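Local structure of taurine:2-oxoglutarate aminotransferase (6JIX) at residues 178-186 with 374-384; 47-57 with 403-411. The protein probably transfers the amino group of taurine to 2-oxoglutarate, using pyridoxal 5'-phosphate as cofactor. All coordinates share one frame; numbering follows the deposited sequence.

Interaction 1: residues 178-186 with 374-384; sequences NMYEDGYTR and TIVKNKETREL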
# COMPACT_ATOMS: atom_id res chain seq x y z
N ASN A 178 -12.15 24.88 -12.05
CA ASN A 178 -13.03 24.91 -10.89
C ASN A 178 -13.99 26.05 -11.16
O ASN A 178 -13.70 27.21 -10.84
CB ASN A 178 -12.27 25.13 -9.58
CG ASN A 178 -13.19 25.15 -8.33
OD1 ASN A 178 -14.41 25.31 -8.44
ND2 ASN A 178 -12.60 24.99 -7.16
N MET A 179 -15.14 25.72 -11.75
CA MET A 179 -16.01 26.73 -12.35
C MET A 179 -16.24 27.92 -11.42
O MET A 179 -16.01 29.07 -11.80
CB MET A 179 -17.32 26.10 -12.78
CG MET A 179 -17.25 25.65 -14.20
SD MET A 179 -18.80 25.00 -14.76
CE MET A 179 -19.19 26.21 -16.03
N TYR A 180 -16.70 27.67 -10.19
CA TYR A 180 -16.98 28.79 -9.29
C TYR A 180 -15.72 29.62 -9.02
O TYR A 180 -15.73 30.84 -9.19
CB TYR A 180 -17.59 28.30 -7.99
CG TYR A 180 -17.91 29.45 -7.06
CD1 TYR A 180 -19.15 30.09 -7.10
CD2 TYR A 180 -16.95 29.93 -6.17
CE1 TYR A 180 -19.43 31.16 -6.26
CE2 TYR A 180 -17.22 31.00 -5.32
CZ TYR A 180 -18.45 31.62 -5.37
OH TYR A 180 -18.69 32.68 -4.53
N GLU A 181 -14.62 28.97 -8.61
CA GLU A 181 -13.43 29.72 -8.23
C GLU A 181 -12.79 30.46 -9.40
O GLU A 181 -11.96 31.36 -9.19
CB GLU A 181 -12.42 28.78 -7.57
CG GLU A 181 -12.84 28.28 -6.18
CD GLU A 181 -11.71 27.61 -5.43
OE1 GLU A 181 -10.54 27.82 -5.81
OE2 GLU A 181 -12.00 26.88 -4.45
N ASP A 182 -13.10 30.08 -10.64
CA ASP A 182 -12.56 30.74 -11.81
C ASP A 182 -13.47 31.86 -12.32
O ASP A 182 -13.10 32.55 -13.27
CB ASP A 182 -12.32 29.72 -12.93
CG ASP A 182 -11.25 28.67 -12.57
OD1 ASP A 182 -10.29 28.98 -11.82
OD2 ASP A 182 -11.38 27.53 -13.06
N GLY A 183 -14.64 32.06 -11.72
CA GLY A 183 -15.50 33.16 -12.11
C GLY A 183 -16.70 32.82 -12.96
O GLY A 183 -17.38 33.75 -13.42
N TYR A 184 -16.99 31.55 -13.20
CA TYR A 184 -18.12 31.15 -14.04
C TYR A 184 -19.25 30.56 -13.19
O TYR A 184 -19.19 30.54 -11.96
CB TYR A 184 -17.67 30.17 -15.13
CG TYR A 184 -16.43 30.60 -15.87
CD1 TYR A 184 -16.49 31.50 -16.93
CD2 TYR A 184 -15.19 30.10 -15.52
CE1 TYR A 184 -15.34 31.89 -17.62
CE2 TYR A 184 -14.06 30.47 -16.19
CZ TYR A 184 -14.13 31.36 -17.23
OH TYR A 184 -12.98 31.71 -17.88
N THR A 185 -20.29 30.08 -13.88
CA THR A 185 -21.54 29.66 -13.24
C THR A 185 -22.03 28.36 -13.87
O THR A 185 -22.39 28.35 -15.06
CB THR A 185 -22.60 30.75 -13.36
OG1 THR A 185 -22.05 31.99 -12.87
CG2 THR A 185 -23.83 30.39 -12.55
N ARG A 186 -22.08 27.28 -13.07
CA ARG A 186 -22.36 25.94 -13.59
C ARG A 186 -23.63 25.87 -14.43
O ARG A 186 -23.76 25.00 -15.30
CB ARG A 186 -22.43 24.92 -12.43
CG ARG A 186 -21.89 23.52 -12.77
CD ARG A 186 -21.48 22.72 -11.52
NE ARG A 186 -20.63 23.50 -10.61
CZ ARG A 186 -19.30 23.40 -10.53
NH1 ARG A 186 -18.67 22.54 -11.31
NH2 ARG A 186 -18.59 24.16 -9.69
N THR A 374 -18.67 25.53 -1.12
CA THR A 374 -17.60 26.51 -1.16
C THR A 374 -17.92 27.64 -0.17
O THR A 374 -18.91 28.35 -0.34
CB THR A 374 -17.38 27.06 -2.56
OG1 THR A 374 -17.05 25.99 -3.45
CG2 THR A 374 -16.22 28.03 -2.52
N ILE A 375 -17.07 27.78 0.84
CA ILE A 375 -17.24 28.79 1.88
C ILE A 375 -16.48 30.04 1.47
O ILE A 375 -15.31 29.98 1.08
CB ILE A 375 -16.75 28.25 3.24
CG1 ILE A 375 -17.40 26.90 3.53
CG2 ILE A 375 -17.04 29.23 4.34
CD1 ILE A 375 -18.91 26.90 3.38
N VAL A 376 -17.13 31.19 1.58
CA VAL A 376 -16.56 32.45 1.13
C VAL A 376 -16.59 33.46 2.27
O VAL A 376 -17.48 33.44 3.13
CB VAL A 376 -17.31 33.02 -0.09
CG1 VAL A 376 -17.13 32.10 -1.31
CG2 VAL A 376 -18.78 33.20 0.25
N LYS A 377 -15.58 34.35 2.29
CA LYS A 377 -15.60 35.50 3.19
C LYS A 377 -16.50 36.61 2.67
O LYS A 377 -16.82 37.53 3.43
CB LYS A 377 -14.17 36.05 3.38
CG LYS A 377 -13.58 35.86 4.77
CD LYS A 377 -12.53 36.93 5.09
CE LYS A 377 -12.09 36.90 6.55
NZ LYS A 377 -12.94 37.73 7.46
N ASN A 378 -16.98 36.49 1.43
CA ASN A 378 -17.62 37.58 0.73
C ASN A 378 -18.32 37.08 -0.53
O ASN A 378 -17.68 36.87 -1.56
CB ASN A 378 -16.57 38.63 0.37
CG ASN A 378 -17.16 40.00 0.13
OD1 ASN A 378 -17.88 40.23 -0.86
ND2 ASN A 378 -16.84 40.92 1.03
N LYS A 379 -19.64 36.90 -0.47
CA LYS A 379 -20.35 36.34 -1.61
C LYS A 379 -20.18 37.19 -2.87
O LYS A 379 -20.22 36.66 -3.98
CB LYS A 379 -21.84 36.15 -1.28
CG LYS A 379 -22.46 34.83 -1.76
CD LYS A 379 -23.72 34.51 -0.98
CE LYS A 379 -24.54 33.40 -1.64
NZ LYS A 379 -25.65 33.90 -2.54
N GLU A 380 -20.01 38.51 -2.71
CA GLU A 380 -20.09 39.43 -3.84
C GLU A 380 -18.78 39.48 -4.63
O GLU A 380 -18.80 39.45 -5.87
CB GLU A 380 -20.49 40.83 -3.36
N THR A 381 -17.65 39.56 -3.94
CA THR A 381 -16.34 39.56 -4.58
C THR A 381 -15.84 38.15 -4.88
O THR A 381 -14.78 38.02 -5.50
CB THR A 381 -15.32 40.30 -3.70
OG1 THR A 381 -14.93 39.50 -2.59
CG2 THR A 381 -15.92 41.58 -3.16
N ARG A 382 -16.56 37.12 -4.44
CA ARG A 382 -16.14 35.71 -4.50
C ARG A 382 -14.85 35.47 -3.72
O ARG A 382 -14.15 34.49 -3.97
CB ARG A 382 -15.98 35.21 -5.94
CG ARG A 382 -17.29 34.91 -6.62
CD ARG A 382 -17.23 33.89 -7.76
NE ARG A 382 -18.46 34.02 -8.54
CZ ARG A 382 -18.82 33.26 -9.57
NH1 ARG A 382 -18.03 32.27 -9.99
NH2 ARG A 382 -19.98 33.49 -10.18
N GLU A 383 -14.55 36.32 -2.74
CA GLU A 383 -13.36 36.12 -1.92
C GLU A 383 -13.51 34.85 -1.09
O GLU A 383 -14.44 34.73 -0.29
CB GLU A 383 -13.12 37.33 -1.03
CG GLU A 383 -11.92 37.13 -0.13
CD GLU A 383 -11.84 38.20 0.92
OE1 GLU A 383 -10.95 38.09 1.80
OE2 GLU A 383 -12.66 39.15 0.86
N LEU A 384 -12.60 33.89 -1.29
CA LEU A 384 -12.69 32.61 -0.60
C LEU A 384 -12.39 32.77 0.88
O LEU A 384 -11.63 33.65 1.29
CB LEU A 384 -11.74 31.60 -1.23
CG LEU A 384 -11.91 31.44 -2.74
CD1 LEU A 384 -11.03 30.35 -3.28
CD2 LEU A 384 -13.36 31.14 -3.04

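Interaction 2: residues 47-57 with 403-411; sequences KRYTDMSSLLV and MDLGFSTFG. With GLU (glutamic acid), chain N.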
# COMPACT_ATOMS: atom_id res chain seq x y z
N LYS A 47 -20.28 9.90 23.74
CA LYS A 47 -20.83 10.85 22.78
C LYS A 47 -20.82 10.25 21.38
O LYS A 47 -19.86 9.59 20.98
CB LYS A 47 -20.07 12.18 22.78
CG LYS A 47 -20.91 13.29 22.14
CD LYS A 47 -20.10 14.36 21.44
CE LYS A 47 -21.02 15.46 20.91
NZ LYS A 47 -20.56 16.82 21.33
N ARG A 48 -21.88 10.50 20.63
CA ARG A 48 -22.08 9.89 19.33
C ARG A 48 -21.79 10.90 18.22
O ARG A 48 -22.28 12.04 18.26
CB ARG A 48 -23.51 9.37 19.21
CG ARG A 48 -23.93 8.91 17.83
CD ARG A 48 -25.41 8.69 17.77
NE ARG A 48 -26.11 9.93 17.44
CZ ARG A 48 -27.29 9.98 16.84
NH1 ARG A 48 -27.90 8.86 16.51
NH2 ARG A 48 -27.85 11.15 16.58
N TYR A 49 -21.01 10.48 17.23
CA TYR A 49 -20.72 11.30 16.06
C TYR A 49 -21.40 10.66 14.86
O TYR A 49 -21.27 9.45 14.64
CB TYR A 49 -19.20 11.43 15.84
CG TYR A 49 -18.53 12.03 17.06
CD1 TYR A 49 -18.41 13.42 17.22
CD2 TYR A 49 -18.10 11.21 18.11
CE1 TYR A 49 -17.85 13.97 18.37
CE2 TYR A 49 -17.53 11.75 19.26
CZ TYR A 49 -17.41 13.13 19.39
OH TYR A 49 -16.84 13.64 20.55
N THR A 50 -22.11 11.47 14.08
CA THR A 50 -22.73 10.99 12.85
C THR A 50 -21.70 11.18 11.75
O THR A 50 -21.25 12.30 11.49
CB THR A 50 -24.02 11.75 12.54
OG1 THR A 50 -24.76 11.98 13.75
CG2 THR A 50 -24.90 10.97 11.57
N ASP A 51 -21.34 10.08 11.08
CA ASP A 51 -20.20 10.08 10.16
C ASP A 51 -20.65 10.64 8.81
O ASP A 51 -20.83 9.92 7.82
CB ASP A 51 -19.63 8.68 10.05
CG ASP A 51 -18.33 8.64 9.29
OD1 ASP A 51 -17.75 9.72 9.05
OD2 ASP A 51 -17.89 7.52 8.94
N MET A 52 -20.77 11.96 8.75
CA MET A 52 -21.24 12.63 7.55
C MET A 52 -20.19 12.71 6.43
O MET A 52 -20.54 13.10 5.30
CB MET A 52 -21.76 14.02 7.93
CG MET A 52 -22.98 13.96 8.82
SD MET A 52 -24.33 13.03 8.05
CE MET A 52 -24.77 14.19 6.74
N SER A 53 -18.94 12.32 6.68
CA SER A 53 -17.92 12.26 5.64
C SER A 53 -17.53 10.83 5.30
O SER A 53 -16.56 10.62 4.55
CB SER A 53 -16.67 13.03 6.07
OG SER A 53 -15.91 12.24 6.98
N SER A 54 -18.25 9.84 5.84
CA SER A 54 -17.92 8.43 5.62
C SER A 54 -16.45 8.16 5.94
O SER A 54 -15.78 7.39 5.24
CB SER A 54 -18.25 8.01 4.20
OG SER A 54 -19.60 7.63 4.13
N LEU A 55 -15.98 8.76 7.04
CA LEU A 55 -14.57 8.81 7.43
C LEU A 55 -13.76 9.55 6.35
O LEU A 55 -13.82 10.78 6.29
CB LEU A 55 -14.03 7.40 7.71
CG LEU A 55 -14.64 6.72 8.94
CD1 LEU A 55 -13.86 5.44 9.28
CD2 LEU A 55 -14.67 7.68 10.11
N LEU A 56 -13.06 8.84 5.47
CA LEU A 56 -12.39 9.53 4.38
C LEU A 56 -13.12 9.27 3.06
O LEU A 56 -12.50 8.96 2.04
CB LEU A 56 -10.91 9.09 4.31
CG LEU A 56 -10.14 9.65 5.52
CD1 LEU A 56 -8.82 8.91 5.85
CD2 LEU A 56 -9.92 11.16 5.36
N VAL A 57 -14.45 9.46 3.07
CA VAL A 57 -15.31 9.11 1.94
C VAL A 57 -15.02 7.67 1.52
O VAL A 57 -14.86 7.39 0.32
CB VAL A 57 -15.13 10.10 0.76
CG1 VAL A 57 -16.32 10.03 -0.15
CG2 VAL A 57 -14.95 11.52 1.25
N MET A 403 -18.20 19.38 14.39
CA MET A 403 -17.93 18.18 15.17
C MET A 403 -18.60 18.25 16.54
O MET A 403 -19.03 17.22 17.07
CB MET A 403 -16.41 17.98 15.28
CG MET A 403 -15.89 16.63 15.85
SD MET A 403 -16.20 15.14 14.85
CE MET A 403 -15.23 13.87 15.66
N ASP A 404 -18.75 19.45 17.09
CA ASP A 404 -19.35 19.63 18.41
C ASP A 404 -20.82 19.23 18.45
O ASP A 404 -21.31 18.81 19.50
CB ASP A 404 -19.18 21.07 18.87
CG ASP A 404 -17.74 21.40 19.22
OD1 ASP A 404 -17.36 22.58 19.11
OD2 ASP A 404 -16.99 20.45 19.57
N LEU A 405 -21.54 19.41 17.34
CA LEU A 405 -22.93 18.97 17.21
C LEU A 405 -23.05 17.50 16.79
O LEU A 405 -24.13 17.07 16.39
CB LEU A 405 -23.67 19.86 16.21
CG LEU A 405 -23.53 21.38 16.34
CD1 LEU A 405 -24.44 22.09 15.35
CD2 LEU A 405 -23.85 21.83 17.75
N GLY A 406 -21.95 16.74 16.82
CA GLY A 406 -21.99 15.36 16.35
C GLY A 406 -22.04 15.21 14.84
O GLY A 406 -22.29 14.11 14.34
N PHE A 407 -21.80 16.28 14.10
CA PHE A 407 -21.76 16.25 12.64
C PHE A 407 -20.28 16.18 12.26
O PHE A 407 -19.60 17.21 12.22
CB PHE A 407 -22.46 17.49 12.07
CG PHE A 407 -22.66 17.46 10.59
CD1 PHE A 407 -21.58 17.58 9.73
CD2 PHE A 407 -23.93 17.34 10.06
CE1 PHE A 407 -21.78 17.57 8.36
CE2 PHE A 407 -24.13 17.33 8.69
CZ PHE A 407 -23.06 17.45 7.83
N SER A 408 -19.79 14.97 12.02
CA SER A 408 -18.38 14.71 11.77
C SER A 408 -18.11 14.72 10.27
O SER A 408 -18.64 13.88 9.53
CB SER A 408 -17.95 13.38 12.38
OG SER A 408 -16.90 12.79 11.62
N THR A 409 -17.26 15.64 9.82
CA THR A 409 -16.86 15.71 8.43
C THR A 409 -15.48 16.34 8.34
O THR A 409 -14.82 16.57 9.36
CB THR A 409 -17.92 16.46 7.61
OG1 THR A 409 -17.71 16.24 6.21
CG2 THR A 409 -17.90 17.97 7.91
N PHE A 410 -15.03 16.59 7.12
CA PHE A 410 -13.75 17.24 6.88
C PHE A 410 -13.86 18.01 5.58
O PHE A 410 -14.85 17.92 4.86
CB PHE A 410 -12.60 16.22 6.82
CG PHE A 410 -12.50 15.48 5.51
CD1 PHE A 410 -13.37 14.42 5.22
CD2 PHE A 410 -11.54 15.83 4.56
CE1 PHE A 410 -13.29 13.74 4.00
CE2 PHE A 410 -11.46 15.14 3.33
CZ PHE A 410 -12.33 14.10 3.06
N GLY A 411 -12.81 18.77 5.28
CA GLY A 411 -12.74 19.48 4.02
C GLY A 411 -11.28 19.74 3.69
O GLY A 411 -10.38 19.47 4.49
N GLU N . -12.94 14.20 10.27
CA GLU N . -13.28 13.13 9.36
C GLU N . -13.82 11.90 10.11
O GLU N . -15.08 11.67 10.19
CB GLU N . -12.02 12.74 8.61
CG GLU N . -10.86 12.63 9.60
CD GLU N . -9.54 12.41 8.88
OE1 GLU N . -9.32 13.17 7.91
OE2 GLU N . -8.71 11.50 9.22
OXT GLU N . -12.98 11.13 10.63

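Interaction 1: residues 178-186 with 374-384
Arg382 lies across the ring of Tyr180 and finishes on two backbone carbonyls, one in the last turn of the short, weakly bonded helix 179-182 and one just beyond it, a worked example of one side chain used both as a flat packing surface and as a donor. Its chain is extended from CG to NE, which places CD over the ring, 3.8 Å from the Tyr180 centroid, and lays the guanidinium almost parallel beyond it, the two planes 8° apart. The stack is displaced: CZ of Arg382 stands 4.4 Å from the Tyr180 centroid, an off-centre cation-pi contact. Both bonds of NH1 stay near the guanidinium plane and so hold that plane flat on the ring. One goes to Tyr180 O at 2.8 Å, on a lone pair; the other runs nearly straight (166°) to Tyr184 O at 2.9 Å, tilted from that carbonyl plane.

Tyr180 carries the close-packed part. With CG anti to the backbone N (chi1 -179°), the ring is carried out from the helix and its far end reaches strand 370-376, where its OH meets Val376 CG1 at 3.6 Å and Leu384 CD2 lies at the ring edge. Thr374 CG2 packs near Tyr180 CD2, while its hydroxyl is bonded to Arg365, and Glu363 touches the tyrosine from strand 361-367.

The solvent side is looser. Partly exposed Glu181 and Leu384 meet through a single methyl, CD1, with no bond to the carboxylate, while exposed Thr185 only brings OG1 to 3.7 Å from Arg382 NH2.

Tyr180 O also accepts from Gly183 N, and Tyr184 N binds Met179 O. Gly183, at positive phi, thereby completes a Schellman motif, here gripped by an arginine from a loop far along the chain, whose positive charge would suit the carbonyl-rich C-terminal end of a helix.

Interaction 2: residues 47-57 with 403-411
Lys47 NZ donates to Asp404 O (2.8 Å) at the exposed end of the contact. Tyr49 follows, taking Met403 CE over its ring face in a CH-pi contact with the sulfur oblique to the ring, while its hydroxyl is bonded to Asp43. Thr50 sets the parallel pairing: its N binds Gly406 O at 2.7 Å and its O accepts from Ser408 N at 3.1 Å. Asp51, on the same face as Ser408, receives Leu55 N on OD1, and its OD2 is bonded to His63. Met52, its chain folded at chi2 (-57°) and chi3 (-70°), lays CG over the centre of the Phe407 ring, 3.5 Å from the centroid. With only an alanine at Phe407, the Met52 thioether would probably lose the ring face that it packs on and be freer to turn. Ser53 OG donates to Leu55 O, and its CB reaches the edge of the Phe410 ring, which Leu56 CD2 covers on one face and Val57 CG2 meets at the edge. Bound glutamate sits alongside: its N donates to Thr409 O at 3.2 Å, and its O lies 2.6 Å from Ser408 OG. Apolar packing and backbone pairing probably fix the chain so that Thr409 O accepts from the ligand's amino group, with Ser408 OG beside its carboxylate.

Interactions 1 and 2 lie about 25 Å apart between centres, with about 9 Å separating their nearest atoms, and do not touch. Along the chain the order is 47-57, 178-186, 374-384, 403-411, so the pairing of interaction 1 falls wholly between the partners of interaction 2. Strand 383-384 leads on to helix 395-404, whose end enters interaction 2. Both also border the antiparallel three-stranded sheet: strand 370-376 belongs to it, and Met52, Thr409 and Phe410 pack on its strand 415-418. One contact thus ties helix 179-182 to that sheet away from the annotated sites, whereas the other pairs two strands of a separate four-stranded sheet, 48-51 and 407-408, and lines a glutamate pocket beside the second subunit.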